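Long-range contact in protein of uncharacterized function (DUF1076) (Salmonella typhi, PDB 6IAI), which acts as a type III secretion effector with E3/E4 ubiquitin ligase activity and binds diubiquitin, this chain being its N-terminal part: residues D65-R73 against T81-T89. Numbering follows the deposited sequence.
Sequences DLLYEVSNR and TFKVSFSTT
Glu69 and Ser85 form a hydrogen-bonded pair of an antiparallel beta hairpin, in which strand 66-71 receives 83-85 as an outermost strand of the mixed sheet. The evidence is reciprocal: Glu69 N reaches Ser85 O at 2.8 Å, with 172° at the hydrogen, and Ser85 N returns to Glu69 O at 3.0 Å. Ser71 and Lys83 repeat the pattern two residues along, with Lys83 N 3.0 Å from Ser71 O, and the non-hydrogen-bonded pair Val70-Val84 lies between them.

The Glu69 side chain runs along the neighbouring strand. Glu69 CB lies 3.6 Å from Ser85 OG; with CG anti to the carbonyl carbon (chi1 -60°) and an extended chain beyond, Glu69 CD comes to 3.6 Å from Ser87 OG. Glu69 OE1 is 3.3 Å from Ser85 OG, a weak bond, not certain because another acceptor lies within reach of the same proton; OE1 also has a long, weak ion pair with Lys58. Glu69 OE2 accepts the firmer bond, from Ser87 OG at 2.8 Å, met from 38° above the carboxylate plane.

Val70 and Val84 are buried on the other face, where they touch helices 41-53 and 91-113 respectively. Beyond the paired strands, Phe82 CE2 packs 3.6 Å from Asn72 CB. At the opposite end, water 1 bridges the separating backbones, accepting from Ser87 N and donating to Leu67 O.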
loop_
_atom_site.group_PDB
_atom_site.type_symbol
_atom_site.label_atom_id
_atom_site.label_comp_id
_atom_site.label_asym_id
_atom_site.label_seq_id
_atom_site.Cartn_x
_atom_site.Cartn_y
_atom_site.Cartn_z
ATOM N N ASP A 65 3.134 -9.004 2.943
ATOM C CA ASP A 65 3.160 -9.779 1.700
ATOM C C ASP A 65 1.986 -9.465 0.749
ATOM O O ASP A 65 1.827 -10.153 -0.256
ATOM C CB ASP A 65 3.245 -11.292 2.028
ATOM C CG ASP A 65 2.053 -11.851 2.789
ATOM O OD1 ASP A 65 1.531 -11.143 3.705
ATOM O OD2 ASP A 65 1.654 -12.995 2.497
ATOM N N LEU A 66 1.183 -8.431 1.042
ATOM C CA LEU A 66 0.077 -8.068 0.157
ATOM C C LEU A 66 0.326 -6.732 -0.542
ATOM O O LEU A 66 1.029 -5.867 -0.006
ATOM C CB LEU A 66 -1.285 -8.086 0.892
ATOM C CG LEU A 66 -1.744 -9.441 1.493
ATOM C CD1 LEU A 66 -2.844 -9.237 2.524
ATOM C CD2 LEU A 66 -2.143 -10.451 0.397
ATOM N N LEU A 67 -0.230 -6.591 -1.760
ATOM C CA LEU A 67 -0.133 -5.404 -2.608
ATOM C C LEU A 67 -1.419 -4.618 -2.566
ATOM O O LEU A 67 -2.503 -5.190 -2.724
ATOM C CB LEU A 67 0.159 -5.745 -4.085
ATOM C CG LEU A 67 1.361 -6.586 -4.415
ATOM C CD1 LEU A 67 1.573 -6.623 -5.931
ATOM C CD2 LEU A 67 2.602 -6.091 -3.684
ATOM N N TYR A 68 -1.278 -3.287 -2.447
ATOM C CA TYR A 68 -2.351 -2.297 -2.398
ATOM C C TYR A 68 -2.119 -1.261 -3.474
ATOM O O TYR A 68 -0.984 -0.935 -3.775
ATOM C CB TYR A 68 -2.389 -1.638 -1.010
ATOM C CG TYR A 68 -2.551 -2.670 0.091
ATOM C CD1 TYR A 68 -1.447 -3.354 0.603
ATOM C CD2 TYR A 68 -3.817 -3.033 0.554
ATOM C CE1 TYR A 68 -1.597 -4.355 1.563
ATOM C CE2 TYR A 68 -3.976 -4.018 1.527
ATOM C CZ TYR A 68 -2.862 -4.671 2.034
ATOM O OH TYR A 68 -3.014 -5.653 2.970
ATOM N N GLU A 69 -3.194 -0.789 -4.100
ATOM C CA GLU A 69 -3.156 0.249 -5.125
ATOM C C GLU A 69 -3.610 1.526 -4.495
ATOM O O GLU A 69 -4.631 1.525 -3.813
ATOM C CB GLU A 69 -4.042 -0.122 -6.300
ATOM C CG GLU A 69 -3.617 -1.424 -6.963
ATOM C CD GLU A 69 -4.567 -2.012 -7.990
ATOM O OE1 GLU A 69 -5.805 -1.856 -7.844
ATOM O OE2 GLU A 69 -4.063 -2.727 -8.886
ATOM N N VAL A 70 -2.803 2.592 -4.600
ATOM C CA VAL A 70 -3.166 3.865 -4.001
ATOM C C VAL A 70 -3.052 4.996 -5.031
ATOM O O VAL A 70 -2.146 5.023 -5.862
ATOM C CB VAL A 70 -2.509 4.209 -2.623
ATOM C CG1 VAL A 70 -1.714 3.075 -1.980
ATOM C CG2 VAL A 70 -1.838 5.559 -2.548
ATOM N N SER A 71 -4.029 5.902 -4.994
ATOM C CA SER A 71 -4.074 7.087 -5.839
ATOM C C SER A 71 -4.585 8.252 -5.060
ATOM O O SER A 71 -5.298 8.064 -4.090
ATOM C CB SER A 71 -4.919 6.864 -7.099
ATOM O OG SER A 71 -6.071 6.063 -6.889
ATOM N N ASN A 72 -4.185 9.451 -5.440
ATOM C CA ASN A 72 -4.760 10.667 -4.871
ATOM C C ASN A 72 -5.929 11.060 -5.834
ATOM O O ASN A 72 -6.289 10.233 -6.686
ATOM C CB ASN A 72 -3.695 11.765 -4.671
ATOM C CG ASN A 72 -3.295 12.516 -5.912
ATOM O OD1 ASN A 72 -3.198 11.971 -7.019
ATOM N ND2 ASN A 72 -3.045 13.793 -5.742
ATOM N N ARG A 73 -6.535 12.268 -5.709
ATOM C CA ARG A 73 -7.672 12.676 -6.580
ATOM C C ARG A 73 -8.812 11.652 -6.489
ATOM O O ARG A 73 -9.355 11.218 -7.501
ATOM C CB ARG A 73 -7.219 12.882 -8.059
ATOM C CG ARG A 73 -6.207 13.997 -8.213
ATOM C CD ARG A 73 -5.681 14.109 -9.602
ATOM N NE ARG A 73 -4.692 15.185 -9.656
ATOM C CZ ARG A 73 -4.122 15.625 -10.772
ATOM N NH1 ARG A 73 -4.437 15.085 -11.944
ATOM N NH2 ARG A 73 -3.232 16.609 -10.725
ATOM N N THR A 81 -6.871 13.714 -1.434
ATOM C CA THR A 81 -7.820 12.710 -0.986
ATOM C C THR A 81 -7.254 11.429 -1.561
ATOM O O THR A 81 -6.817 11.434 -2.704
ATOM C CB THR A 81 -9.280 13.027 -1.411
ATOM O OG1 THR A 81 -9.397 13.073 -2.837
ATOM C CG2 THR A 81 -9.778 14.301 -0.818
ATOM N N PHE A 82 -7.191 10.357 -0.757
ATOM C CA PHE A 82 -6.566 9.102 -1.208
ATOM C C PHE A 82 -7.493 7.929 -1.166
ATOM O O PHE A 82 -8.222 7.758 -0.191
ATOM C CB PHE A 82 -5.263 8.821 -0.406
ATOM C CG PHE A 82 -4.356 10.031 -0.331
ATOM C CD1 PHE A 82 -4.536 10.998 0.658
ATOM C CD2 PHE A 82 -3.366 10.238 -1.286
ATOM C CE1 PHE A 82 -3.752 12.166 0.677
ATOM C CE2 PHE A 82 -2.575 11.401 -1.261
ATOM C CZ PHE A 82 -2.779 12.360 -0.283
ATOM N N LYS A 83 -7.441 7.114 -2.221
ATOM C CA LYS A 83 -8.206 5.888 -2.393
ATOM C C LYS A 83 -7.265 4.675 -2.381
ATOM O O LYS A 83 -6.221 4.685 -3.024
ATOM C CB LYS A 83 -9.001 5.913 -3.727
ATOM C CG LYS A 83 -10.210 4.981 -3.757
ATOM C CD LYS A 83 -11.394 5.488 -2.865
ATOM C CE LYS A 83 -12.314 4.376 -2.384
ATOM N NZ LYS A 83 -13.002 4.724 -1.102
ATOM N N VAL A 84 -7.688 3.607 -1.678
ATOM C CA VAL A 84 -6.968 2.341 -1.576
ATOM C C VAL A 84 -7.838 1.244 -2.120
ATOM O O VAL A 84 -8.972 1.086 -1.687
ATOM C CB VAL A 84 -6.423 2.021 -0.146
ATOM C CG1 VAL A 84 -5.637 0.708 -0.121
ATOM C CG2 VAL A 84 -5.562 3.166 0.391
ATOM N N SER A 85 -7.302 0.491 -3.081
ATOM C CA SER A 85 -7.926 -0.690 -3.677
ATOM C C SER A 85 -6.873 -1.795 -3.783
ATOM O O SER A 85 -5.748 -1.615 -3.331
ATOM C CB SER A 85 -8.541 -0.366 -5.047
ATOM O OG SER A 85 -7.631 0.218 -5.966
ATOM N N PHE A 86 -7.243 -2.937 -4.334
ATOM C CA PHE A 86 -6.333 -4.048 -4.563
ATOM C C PHE A 86 -6.877 -4.871 -5.698
ATOM O O PHE A 86 -8.088 -4.887 -5.911
ATOM C CB PHE A 86 -6.082 -4.909 -3.294
ATOM C CG PHE A 86 -7.267 -5.660 -2.731
ATOM C CD1 PHE A 86 -7.572 -6.947 -3.170
ATOM C CD2 PHE A 86 -8.057 -5.097 -1.737
ATOM C CE1 PHE A 86 -8.666 -7.648 -2.639
ATOM C CE2 PHE A 86 -9.153 -5.793 -1.214
ATOM C CZ PHE A 86 -9.450 -7.063 -1.670
ATOM N N SER A 87 -5.992 -5.544 -6.435
ATOM C CA SER A 87 -6.406 -6.395 -7.548
ATOM C C SER A 87 -5.437 -7.540 -7.684
ATOM O O SER A 87 -4.250 -7.375 -7.386
ATOM C CB SER A 87 -6.480 -5.592 -8.851
ATOM O OG SER A 87 -5.194 -5.237 -9.345
ATOM N N THR A 88 -5.948 -8.703 -8.124
ATOM C CA THR A 88 -5.156 -9.912 -8.376
ATOM C C THR A 88 -5.813 -10.825 -9.422
ATOM O O THR A 88 -7.026 -10.778 -9.628
ATOM C CB THR A 88 -4.798 -10.665 -7.058
ATOM O OG1 THR A 88 -3.749 -11.599 -7.326
ATOM C CG2 THR A 88 -5.992 -11.364 -6.421
ATOM N N THR A 89 -4.997 -11.666 -10.067
ATOM C CA THR A 89 -5.477 -12.662 -11.030
ATOM C C THR A 89 -5.613 -14.023 -10.333
ATOM O O THR A 89 -6.621 -14.698 -10.562
ATOM C CB THR A 89 -4.583 -12.756 -12.283
ATOM O OG1 THR A 89 -3.218 -12.957 -11.894
ATOM C CG2 THR A 89 -4.717 -11.547 -13.195
HETATM O O HOH W 1 -3.308 -4.943 -5.641
HETATM O O HOH W 2 -6.404 3.182 -5.767
#